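PDB 3GGY: vacuolar protein sorting-associated protein IST1 from Saccharomyces cerevisiae, which regulates recruitment of the ATPase VPS4 to ESCRT-III late in multivesicular-body cargo sorting, this chain being its N-terminal helical domain. Local coordinates for residues A[6-9]-A[10-14]; A[16-19]-A[20-24]; A[42-46]-A[47-51]; A[52-55]-A[56-60]. All blocks are in the same frame, centred on the assembly; numbering follows the deposited sequence.

Interaction 1: A[6-9]-A[10-14]; sequences IPFT and IKLKT
Ile10, Lys11 and Phe8 carry this contact in the first turns of helix 8-46. Pro7 takes the N-cap position. Ile10 lies beside Pro7, both side chains pointing the same way. Its CD1 methyl reaches Pro7 CD at 3.5 Å, tighter than usual carbon contact. This patch is exposed.

Lys11 curls back over the helix start. Its chain bends at chi3 (-59°) and again at chi4 (-61°), which returns the amine to the residues before the helix. There Lys11 NZ donates to Ile6 O at 2.7 Å. The donor stands tilted from the carbonyl plane. Lys11 CG also rests 3.3 Å from Pro7 O. The backbone of Lys11 gives that same oxygen a nearly straight hydrogen bond, and Ile10 N adds a weak one. The helix begins with these bonds.

Phe8 sits on a different side and is buried. Its CG is anti to the backbone N (chi1 173°), which sets the ring alongside Leu12. The ring packs on Leu131, Met132 and Lys135 of helix 125-135. Leu12 meets Val84 and Ile87 of helix 84-87. The contact therefore seats the helix start against two other helices. Between Phe8 and Leu12 the backbone bond from Leu12 N to Phe8 O is 2.8 Å. Farther out, Leu12 CD2 approaches the Phe8 ring obliquely, 3.9 Å from CE2.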
loop_
_atom_site.group_PDB
_atom_site.type_symbol
_atom_site.label_atom_id
_atom_site.label_comp_id
_atom_site.label_asym_id
_atom_site.label_seq_id
_atom_site.Cartn_x
_atom_site.Cartn_y
_atom_site.Cartn_z
ATOM N N ILE A 6 -19.962 12.625 -16.595
ATOM C CA ILE A 6 -21.019 13.149 -15.683
ATOM C C ILE A 6 -21.693 12.014 -14.917
ATOM O O ILE A 6 -21.819 12.073 -13.695
ATOM C CB ILE A 6 -22.092 13.931 -16.468
ATOM C CG1 ILE A 6 -21.426 15.043 -17.286
ATOM C CG2 ILE A 6 -23.112 14.523 -15.504
ATOM C CD1 ILE A 6 -22.387 15.818 -18.165
ATOM N N PRO A 7 -22.144 10.965 -15.627
ATOM C CA PRO A 7 -22.793 9.853 -14.930
ATOM C C PRO A 7 -21.847 9.260 -13.894
ATOM O O PRO A 7 -20.625 9.301 -14.060
ATOM C CB PRO A 7 -23.094 8.869 -16.056
ATOM C CG PRO A 7 -23.304 9.763 -17.235
ATOM C CD PRO A 7 -22.178 10.757 -17.086
ATOM N N PHE A 8 -22.414 8.717 -12.826
ATOM C CA PHE A 8 -21.617 8.111 -11.772
ATOM C C PHE A 8 -20.667 7.059 -12.335
ATOM O O PHE A 8 -19.468 7.079 -12.057
ATOM C CB PHE A 8 -22.529 7.455 -10.741
ATOM C CG PHE A 8 -21.790 6.656 -9.712
ATOM C CD1 PHE A 8 -21.085 7.290 -8.696
ATOM C CD2 PHE A 8 -21.776 5.271 -9.778
ATOM C CE1 PHE A 8 -20.377 6.549 -7.758
ATOM C CE2 PHE A 8 -21.070 4.521 -8.844
ATOM C CZ PHE A 8 -20.370 5.165 -7.834
ATOM N N THR A 9 -21.212 6.144 -13.130
ATOM C CA THR A 9 -20.430 5.067 -13.726
ATOM C C THR A 9 -19.238 5.556 -14.539
ATOM O O THR A 9 -18.181 4.924 -14.537
ATOM C CB THR A 9 -21.315 4.179 -14.623
ATOM O OG1 THR A 9 -22.341 3.575 -13.828
ATOM C CG2 THR A 9 -20.486 3.080 -15.276
ATOM N N ILE A 10 -19.407 6.676 -15.234
ATOM C CA ILE A 10 -18.329 7.228 -16.043
ATOM C C ILE A 10 -17.271 7.880 -15.163
ATOM O O ILE A 10 -16.071 7.711 -15.392
ATOM C CB ILE A 10 -18.865 8.260 -17.058
ATOM C CG1 ILE A 10 -19.812 7.566 -18.040
ATOM C CG2 ILE A 10 -17.712 8.909 -17.802
ATOM C CD1 ILE A 10 -20.453 8.492 -19.049
ATOM N N LYS A 11 -17.713 8.622 -14.151
ATOM C CA LYS A 11 -16.780 9.278 -13.246
ATOM C C LYS A 11 -15.981 8.234 -12.470
ATOM O O LYS A 11 -14.794 8.428 -12.205
ATOM C CB LYS A 11 -17.527 10.189 -12.267
ATOM C CG LYS A 11 -18.279 11.329 -12.933
ATOM C CD LYS A 11 -18.694 12.395 -11.923
ATOM C CE LYS A 11 -19.572 11.819 -10.827
ATOM N NZ LYS A 11 -20.832 11.238 -11.370
ATOM N N LEU A 12 -16.632 7.130 -12.114
ATOM C CA LEU A 12 -15.965 6.063 -11.370
ATOM C C LEU A 12 -14.929 5.374 -12.254
ATOM O O LEU A 12 -13.806 5.105 -11.819
ATOM C CB LEU A 12 -16.987 5.038 -10.865
ATOM C CG LEU A 12 -16.443 3.834 -10.085
ATOM C CD1 LEU A 12 -15.694 4.307 -8.846
ATOM C CD2 LEU A 12 -17.592 2.918 -9.692
ATOM N N LYS A 13 -15.305 5.096 -13.498
ATOM C CA LYS A 13 -14.394 4.443 -14.427
ATOM C C LYS A 13 -13.152 5.301 -14.612
ATOM O O LYS A 13 -12.029 4.801 -14.549
ATOM C CB LYS A 13 -15.073 4.221 -15.782
ATOM C CG LYS A 13 -14.189 3.508 -16.797
ATOM C CD LYS A 13 -14.927 3.240 -18.105
ATOM C CE LYS A 13 -15.299 4.535 -18.816
ATOM N NZ LYS A 13 -16.012 4.286 -20.104
ATOM N N THR A 14 -13.364 6.595 -14.835
ATOM C CA THR A 14 -12.270 7.541 -15.025
ATOM C C THR A 14 -11.360 7.546 -13.802
ATOM O O THR A 14 -10.134 7.547 -13.920
ATOM C CB THR A 14 -12.796 8.978 -15.226
ATOM O OG1 THR A 14 -13.630 9.026 -16.388
ATOM C CG2 THR A 14 -11.640 9.951 -15.400
#

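Interaction 2: A[16-19]-A[20-24]; sequences LKMC and IQRLR
Met18 and Arg22 meet one turn apart on helix 8-46, the first long helix of this ESCRT-III-like fold. The Met18 chain bends at chi2 (76°), which carries its methyl forward along the helix, over the arginine chain. CE ends 3.4 Å from Arg22 CG and also touches CD. The sulfur-bearing chain thus crosses the aliphatic part of the arginine. The guanidinium continues past it to a salt bridge with Glu124.

The close packing is on the buried face. Ile20 CG1 lies 3.2 Å from Leu16 O. Leu23 presses CB, CG and CD1 on Cys19 O, with CG at 3.2 Å. Leu23 N donates to that same oxygen at 2.8 Å. Cys19 and Ile20 touch Cys77 of helix 50-82, and Leu23 touches Val122. With an alanine here instead of Leu23, the CG and CD1 contacts on Cys19 O are gone, and a gap would probably open beside Val122.

The opposite character appears at Lys17 and Gln21, which are exposed. A water donates to Lys17 O at 2.8 Å and makes a weaker bond to Gln21 OE1. Lys17 O also takes the backbone bond from Gln21 N, so two donors grip it.

The chemistry implies a two-sided helix. Apolar groups seal the inner face against its neighbours, while Arg24 fastens it to helix 50-82 by salt bridges to Glu74 and Glu78.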
loop_
_atom_site.group_PDB
_atom_site.type_symbol
_atom_site.label_atom_id
_atom_site.label_comp_id
_atom_site.label_asym_id
_atom_site.label_seq_id
_atom_site.Cartn_x
_atom_site.Cartn_y
_atom_site.Cartn_z
ATOM N N LEU A 16 -11.013 5.159 -11.356
ATOM C CA LEU A 16 -10.308 3.894 -11.196
ATOM C C LEU A 16 -9.153 3.756 -12.183
ATOM O O LEU A 16 -8.081 3.277 -11.824
ATOM C CB LEU A 16 -11.280 2.725 -11.352
ATOM C CG LEU A 16 -12.278 2.547 -10.202
ATOM C CD1 LEU A 16 -13.325 1.513 -10.572
ATOM C CD2 LEU A 16 -11.535 2.117 -8.942
ATOM N N LYS A 17 -9.365 4.187 -13.423
ATOM C CA LYS A 17 -8.303 4.090 -14.418
ATOM C C LYS A 17 -7.101 4.946 -14.035
ATOM O O LYS A 17 -5.955 4.524 -14.199
ATOM C CB LYS A 17 -8.823 4.501 -15.801
ATOM C CG LYS A 17 -9.698 3.445 -16.455
ATOM C CD LYS A 17 -10.127 3.869 -17.855
ATOM C CE LYS A 17 -10.974 2.796 -18.519
ATOM N NZ LYS A 17 -10.218 1.526 -18.709
ATOM N N MET A 18 -7.363 6.144 -13.522
ATOM C CA MET A 18 -6.295 7.046 -13.115
ATOM C C MET A 18 -5.600 6.479 -11.882
ATOM O O MET A 18 -4.376 6.547 -11.761
ATOM C CB MET A 18 -6.855 8.437 -12.804
ATOM C CG MET A 18 -5.812 9.468 -12.394
ATOM S SD MET A 18 -4.810 10.120 -13.753
ATOM C CE MET A 18 -3.355 9.121 -13.642
ATOM N N CYS A 19 -6.377 5.919 -10.958
ATOM C CA CYS A 19 -5.777 5.341 -9.759
ATOM C C CYS A 19 -4.827 4.212 -10.135
ATOM O O CYS A 19 -3.745 4.090 -9.568
ATOM C CB CYS A 19 -6.851 4.811 -8.811
ATOM S SG CYS A 19 -7.714 6.112 -7.909
ATOM N N ILE A 20 -5.231 3.388 -11.096
ATOM C CA ILE A 20 -4.391 2.279 -11.532
ATOM C C ILE A 20 -3.082 2.781 -12.142
ATOM O O ILE A 20 -2.009 2.258 -11.843
ATOM C CB ILE A 20 -5.140 1.393 -12.550
ATOM C CG1 ILE A 20 -6.288 0.665 -11.842
ATOM C CG2 ILE A 20 -4.185 0.385 -13.176
ATOM C CD1 ILE A 20 -7.183 -0.127 -12.766
ATOM N N GLN A 21 -3.168 3.805 -12.982
ATOM C CA GLN A 21 -1.970 4.351 -13.606
ATOM C C GLN A 21 -1.040 4.983 -12.571
ATOM O O GLN A 21 0.178 4.794 -12.623
ATOM C CB GLN A 21 -2.349 5.378 -14.672
ATOM C CG GLN A 21 -3.037 4.781 -15.901
ATOM C CD GLN A 21 -2.209 3.699 -16.587
ATOM O OE1 GLN A 21 -2.260 2.523 -16.213
ATOM N NE2 GLN A 21 -1.435 4.095 -17.591
ATOM N N ARG A 22 -1.615 5.721 -11.626
ATOM C CA ARG A 22 -0.830 6.367 -10.579
ATOM C C ARG A 22 -0.200 5.331 -9.650
ATOM O O ARG A 22 0.964 5.449 -9.282
ATOM C CB ARG A 22 -1.699 7.328 -9.765
ATOM C CG ARG A 22 -2.202 8.529 -10.552
ATOM C CD ARG A 22 -1.042 9.360 -11.081
ATOM N NE ARG A 22 -0.247 9.945 -10.005
ATOM C CZ ARG A 22 -0.682 10.901 -9.189
ATOM N NH1 ARG A 22 -1.909 11.386 -9.324
ATOM N NH2 ARG A 22 0.109 11.372 -8.235
ATOM N N LEU A 23 -0.969 4.320 -9.262
ATOM C CA LEU A 23 -0.432 3.282 -8.384
ATOM C C LEU A 23 0.724 2.545 -9.064
ATOM O O LEU A 23 1.753 2.270 -8.442
ATOM C CB LEU A 23 -1.533 2.288 -7.996
ATOM C CG LEU A 23 -2.517 2.821 -6.949
ATOM C CD1 LEU A 23 -3.775 1.959 -6.900
ATOM C CD2 LEU A 23 -1.832 2.852 -5.603
ATOM N N ARG A 24 0.561 2.224 -10.343
ATOM C CA ARG A 24 1.613 1.522 -11.077
ATOM C C ARG A 24 2.876 2.368 -11.140
ATOM O O ARG A 24 3.985 1.868 -10.945
ATOM C CB ARG A 24 1.150 1.190 -12.502
ATOM C CG ARG A 24 0.125 0.065 -12.591
ATOM C CD ARG A 24 -0.304 -0.177 -14.037
ATOM N NE ARG A 24 -1.275 -1.263 -14.149
ATOM C CZ ARG A 24 -1.892 -1.603 -15.279
ATOM N NH1 ARG A 24 -1.641 -0.941 -16.401
ATOM N NH2 ARG A 24 -2.762 -2.604 -15.287
HETATM O O HOH W 1 -5.387 2.647 -16.134
#

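Interaction 3: A[42-46]-A[47-51]; sequences AQLLL and TNKEQ
A Schellman motif ends helix 8-46 here, through Leu44, Leu45, Asn48 and Lys49, and turns the chain toward helix 50-82. The two helices form the long hairpin of this domain. Asn48 is the C-prime residue, and its positive phi (61°) reverses the backbone. Two bonds define the motif. Lys49 N donates to Leu44 O at 2.9 Å. Asn48 N donates to Leu45 O at 3.1 Å, from well above the carbonyl plane.

Thr47 fills the bend. Its chi1 of 53° puts OG1 between the backbone N and the carbonyl carbon. From there the hydroxyl turns back over carbonyls of the final helical turn. It lies 2.9 Å from Gln43 O and 3.2 Å from Leu44 O. Thr47 N adds weak bonds to the same two oxygens. The methyl CG2 faces the Gln43 amide instead, 3.7 Å from NE2.

Two leucines use different faces. Leu45 is buried, and its CD2 lies 3.3 Å from Glu50 OE1. The two side chains cross at about a right angle. Ser190, near the C terminus, touches both of them. Leu44 takes part in the hydrophobic contact often made in this motif, between the third residue before the cap and the second after it. The extended chain of Lys49 supplies the other half with its aliphatic carbons. Leu44 CD2 meets Lys49 CD at 3.5 Å.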
loop_
_atom_site.group_PDB
_atom_site.type_symbol
_atom_site.label_atom_id
_atom_site.label_comp_id
_atom_site.label_asym_id
_atom_site.label_seq_id
_atom_site.Cartn_x
_atom_site.Cartn_y
_atom_site.Cartn_z
ATOM N N ALA A 42 24.740 -0.583 1.753
ATOM C CA ALA A 42 25.984 -1.303 1.517
ATOM C C ALA A 42 27.171 -0.360 1.666
ATOM O O ALA A 42 28.194 -0.726 2.243
ATOM C CB ALA A 42 25.977 -1.922 0.121
ATOM N N GLN A 43 27.025 0.860 1.155
ATOM C CA GLN A 43 28.093 1.851 1.235
ATOM C C GLN A 43 28.334 2.268 2.686
ATOM O O GLN A 43 29.470 2.518 3.083
ATOM C CB GLN A 43 27.745 3.068 0.370
ATOM C CG GLN A 43 28.852 4.110 0.245
ATOM C CD GLN A 43 30.176 3.524 -0.227
ATOM O OE1 GLN A 43 30.212 2.662 -1.105
ATOM N NE2 GLN A 43 31.273 4.007 0.348
ATOM N N LEU A 44 27.265 2.349 3.474
ATOM C CA LEU A 44 27.391 2.699 4.883
ATOM C C LEU A 44 28.158 1.601 5.606
ATOM O O LEU A 44 28.978 1.881 6.482
ATOM C CB LEU A 44 26.011 2.872 5.526
ATOM C CG LEU A 44 25.233 4.123 5.113
ATOM C CD1 LEU A 44 23.792 4.026 5.604
ATOM C CD2 LEU A 44 25.919 5.351 5.688
ATOM N N LEU A 45 27.903 0.351 5.231
ATOM C CA LEU A 45 28.592 -0.769 5.859
ATOM C C LEU A 45 30.077 -0.739 5.523
ATOM O O LEU A 45 30.917 -0.941 6.398
ATOM C CB LEU A 45 27.983 -2.102 5.409
ATOM C CG LEU A 45 26.535 -2.360 5.848
ATOM C CD1 LEU A 45 26.015 -3.628 5.187
ATOM C CD2 LEU A 45 26.463 -2.465 7.366
ATOM N N LEU A 46 30.395 -0.482 4.257
ATOM C CA LEU A 46 31.787 -0.430 3.820
ATOM C C LEU A 46 32.573 0.649 4.554
ATOM O O LEU A 46 33.797 0.539 4.703
ATOM C CB LEU A 46 31.873 -0.169 2.312
ATOM C CG LEU A 46 31.318 -1.243 1.373
ATOM C CD1 LEU A 46 31.548 -0.812 -0.071
ATOM C CD2 LEU A 46 32.004 -2.581 1.643
ATOM N N THR A 47 31.875 1.689 5.007
ATOM C CA THR A 47 32.520 2.789 5.714
ATOM C C THR A 47 32.329 2.782 7.231
ATOM O O THR A 47 32.481 3.810 7.891
ATOM C CB THR A 47 32.075 4.165 5.148
ATOM O OG1 THR A 47 30.643 4.256 5.133
ATOM C CG2 THR A 47 32.600 4.342 3.740
ATOM N N ASN A 48 31.987 1.616 7.771
ATOM C CA ASN A 48 31.821 1.430 9.209
ATOM C C ASN A 48 30.743 2.263 9.897
ATOM O O ASN A 48 30.833 2.511 11.098
ATOM C CB ASN A 48 33.163 1.680 9.909
ATOM C CG ASN A 48 34.285 0.807 9.360
ATOM O OD1 ASN A 48 35.464 1.133 9.503
ATOM N ND2 ASN A 48 33.924 -0.312 8.742
ATOM N N LYS A 49 29.726 2.690 9.150
ATOM C CA LYS A 49 28.645 3.485 9.729
ATOM C C LYS A 49 27.496 2.547 10.087
ATOM O O LYS A 49 26.440 2.559 9.456
ATOM C CB LYS A 49 28.187 4.551 8.733
ATOM C CG LYS A 49 29.287 5.543 8.359
ATOM C CD LYS A 49 28.806 6.552 7.327
ATOM C CE LYS A 49 29.888 7.567 6.991
ATOM N NZ LYS A 49 29.427 8.546 5.966
ATOM N N GLU A 50 27.721 1.737 11.117
ATOM C CA GLU A 50 26.748 0.749 11.578
ATOM C C GLU A 50 25.403 1.310 12.017
ATOM O O GLU A 50 24.354 0.832 11.596
ATOM C CB GLU A 50 27.373 -0.071 12.708
ATOM C CG GLU A 50 28.717 -0.674 12.301
ATOM C CD GLU A 50 28.602 -1.618 11.113
ATOM O OE1 GLU A 50 27.786 -1.350 10.201
ATOM O OE2 GLU A 50 29.335 -2.631 11.078
ATOM N N GLN A 51 25.440 2.328 12.864
ATOM C CA GLN A 51 24.223 2.948 13.365
ATOM C C GLN A 51 23.356 3.468 12.217
ATOM O O GLN A 51 22.161 3.189 12.157
ATOM C CB GLN A 51 24.581 4.092 14.325
ATOM C CG GLN A 51 23.392 4.748 14.996
ATOM C CD GLN A 51 23.803 5.714 16.091
ATOM O OE1 GLN A 51 24.998 5.974 16.301
ATOM N NE2 GLN A 51 22.810 6.256 16.801
#

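Interaction 4: A[52-55]-A[56-60]; sequences KAHY and RVETL
His54 swings its ring forward along helix 50-82 because CG is anti to the backbone N (chi1 -167°). Glu58, one turn on, has CG beside its backbone N and an extended chain, which brings its carboxylate back between His54 and Tyr55. This is the second helix of the long hairpin in the ESCRT-III-like fold.

The carboxylate meets two ring edges. OE2 lies 3.2 Å from His54 CE1, with ring and carboxylate planes 70° apart. OE1 lies 3.4 Å from Tyr55 CD2, near the plane of the phenol. Here the planes differ by only 24°, and the side chains run alongside each other. Glu58 CG also packs on His54 O, while Glu58 N donates to that oxygen at 3.0 Å. An alanine in place of Glu58 would remove the carboxylate and is likely to leave both ring edges without their charged neighbour.

The far ends have outside partners. His54 NE2 is hydrogen-bonded to Glu166 OE2, at the start of helix 166-179. Tyr55 OH is bonded to Gln51 NE2. With Glu166 at NE2 and Glu58 beside the CE1-ND1 edge, the imidazole might be more readily protonated.

On the buried side Val57 packs on Val41 of helix 8-46 and on helix 166-179. Its CG2 also lies 3.2 Å from Ala53 O. At the outer side Tyr55 O takes two bonds from Thr59. They come from opposite faces of the carbonyl plane, N at 3.2 Å and OG1 at 3.3 Å.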
loop_
_atom_site.group_PDB
_atom_site.type_symbol
_atom_site.label_atom_id
_atom_site.label_comp_id
_atom_site.label_asym_id
_atom_site.label_seq_id
_atom_site.Cartn_x
_atom_site.Cartn_y
_atom_site.Cartn_z
ATOM N N LYS A 52 23.961 4.231 11.315
ATOM C CA LYS A 52 23.232 4.785 10.179
ATOM C C LYS A 52 22.685 3.675 9.278
ATOM O O LYS A 52 21.560 3.761 8.789
ATOM C CB LYS A 52 24.144 5.720 9.383
ATOM C CG LYS A 52 24.781 6.790 10.249
ATOM C CD LYS A 52 25.739 7.679 9.478
ATOM C CE LYS A 52 25.012 8.632 8.551
ATOM N NZ LYS A 52 25.966 9.600 7.940
ATOM N N ALA A 53 23.481 2.633 9.059
ATOM C CA ALA A 53 23.038 1.519 8.218
ATOM C C ALA A 53 21.778 0.904 8.822
ATOM O O ALA A 53 20.830 0.561 8.109
ATOM C CB ALA A 53 24.138 0.466 8.109
ATOM N N HIS A 54 21.769 0.781 10.146
ATOM C CA HIS A 54 20.629 0.215 10.855
ATOM C C HIS A 54 19.389 1.068 10.620
ATOM O O HIS A 54 18.331 0.554 10.259
ATOM C CB HIS A 54 20.926 0.140 12.354
ATOM C CG HIS A 54 19.950 -0.691 13.125
ATOM N ND1 HIS A 54 18.696 -0.239 13.472
ATOM C CD2 HIS A 54 20.041 -1.955 13.603
ATOM C CE1 HIS A 54 18.056 -1.188 14.133
ATOM N NE2 HIS A 54 18.850 -2.240 14.225
ATOM N N TYR A 55 19.526 2.371 10.833
ATOM C CA TYR A 55 18.416 3.299 10.639
ATOM C C TYR A 55 17.899 3.226 9.208
ATOM O O TYR A 55 16.689 3.242 8.972
ATOM C CB TYR A 55 18.865 4.733 10.933
ATOM C CG TYR A 55 19.090 5.045 12.396
ATOM C CD1 TYR A 55 19.944 6.081 12.782
ATOM C CD2 TYR A 55 18.422 4.338 13.396
ATOM C CE1 TYR A 55 20.127 6.403 14.126
ATOM C CE2 TYR A 55 18.596 4.654 14.742
ATOM C CZ TYR A 55 19.449 5.688 15.098
ATOM O OH TYR A 55 19.613 6.019 16.423
ATOM N N ARG A 56 18.822 3.140 8.256
ATOM C CA ARG A 56 18.455 3.102 6.847
ATOM C C ARG A 56 17.693 1.829 6.510
ATOM O O ARG A 56 16.770 1.844 5.690
ATOM C CB ARG A 56 19.703 3.204 5.973
ATOM C CG ARG A 56 19.413 3.667 4.563
ATOM C CD ARG A 56 18.943 5.117 4.573
ATOM N NE ARG A 56 19.916 6.006 3.949
ATOM C CZ ARG A 56 20.097 6.107 2.638
ATOM N NH1 ARG A 56 19.365 5.374 1.811
ATOM N NH2 ARG A 56 21.009 6.939 2.156
ATOM N N VAL A 57 18.084 0.725 7.137
ATOM C CA VAL A 57 17.406 -0.541 6.899
ATOM C C VAL A 57 15.987 -0.491 7.466
ATOM O O VAL A 57 15.044 -0.986 6.849
ATOM C CB VAL A 57 18.194 -1.710 7.525
ATOM C CG1 VAL A 57 17.357 -2.976 7.540
ATOM C CG2 VAL A 57 19.465 -1.932 6.718
ATOM N N GLU A 58 15.827 0.115 8.636
ATOM C CA GLU A 58 14.496 0.218 9.223
ATOM C C GLU A 58 13.561 0.946 8.259
ATOM O O GLU A 58 12.411 0.553 8.082
ATOM C CB GLU A 58 14.569 0.954 10.560
ATOM C CG GLU A 58 15.463 0.243 11.569
ATOM C CD GLU A 58 15.514 0.936 12.912
ATOM O OE1 GLU A 58 15.862 2.137 12.951
ATOM O OE2 GLU A 58 15.213 0.274 13.932
ATOM N N THR A 59 14.068 1.998 7.626
ATOM C CA THR A 59 13.283 2.776 6.677
ATOM C C THR A 59 12.990 1.934 5.438
ATOM O O THR A 59 11.874 1.939 4.919
ATOM C CB THR A 59 14.045 4.050 6.261
ATOM O OG1 THR A 59 14.299 4.851 7.422
ATOM C CG2 THR A 59 13.236 4.861 5.261
ATOM N N LEU A 60 13.998 1.206 4.973
ATOM C CA LEU A 60 13.849 0.350 3.798
ATOM C C LEU A 60 12.772 -0.713 4.022
ATOM O O LEU A 60 11.989 -1.026 3.123
ATOM C CB LEU A 60 15.191 -0.322 3.482
ATOM C CG LEU A 60 15.233 -1.377 2.374
ATOM C CD1 LEU A 60 14.710 -0.797 1.066
ATOM C CD2 LEU A 60 16.668 -1.865 2.208
#

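In the fold
The four contacts follow in series, and each spans only adjoining segments, so none nests in or crosses another. Interaction 1 starts helix 8-46 beside helices 84-87 and 125-135. Interaction 2 continues that helix, its centre about 15 Å on, where helix 50-82 lies alongside. Interaction 3 ends the helix and turns the chain at the far tip of the hairpin, about 52 Å from interaction 1 between centres. Interaction 4 lies in the first turns of the return helix, its centre about 11 Å from that of interaction 3. These two touch directly, as Leu44 and Leu45 pack on Ala53. Interaction 4 also brings in helix 166-179, so C-terminal residues flank the hairpin tip.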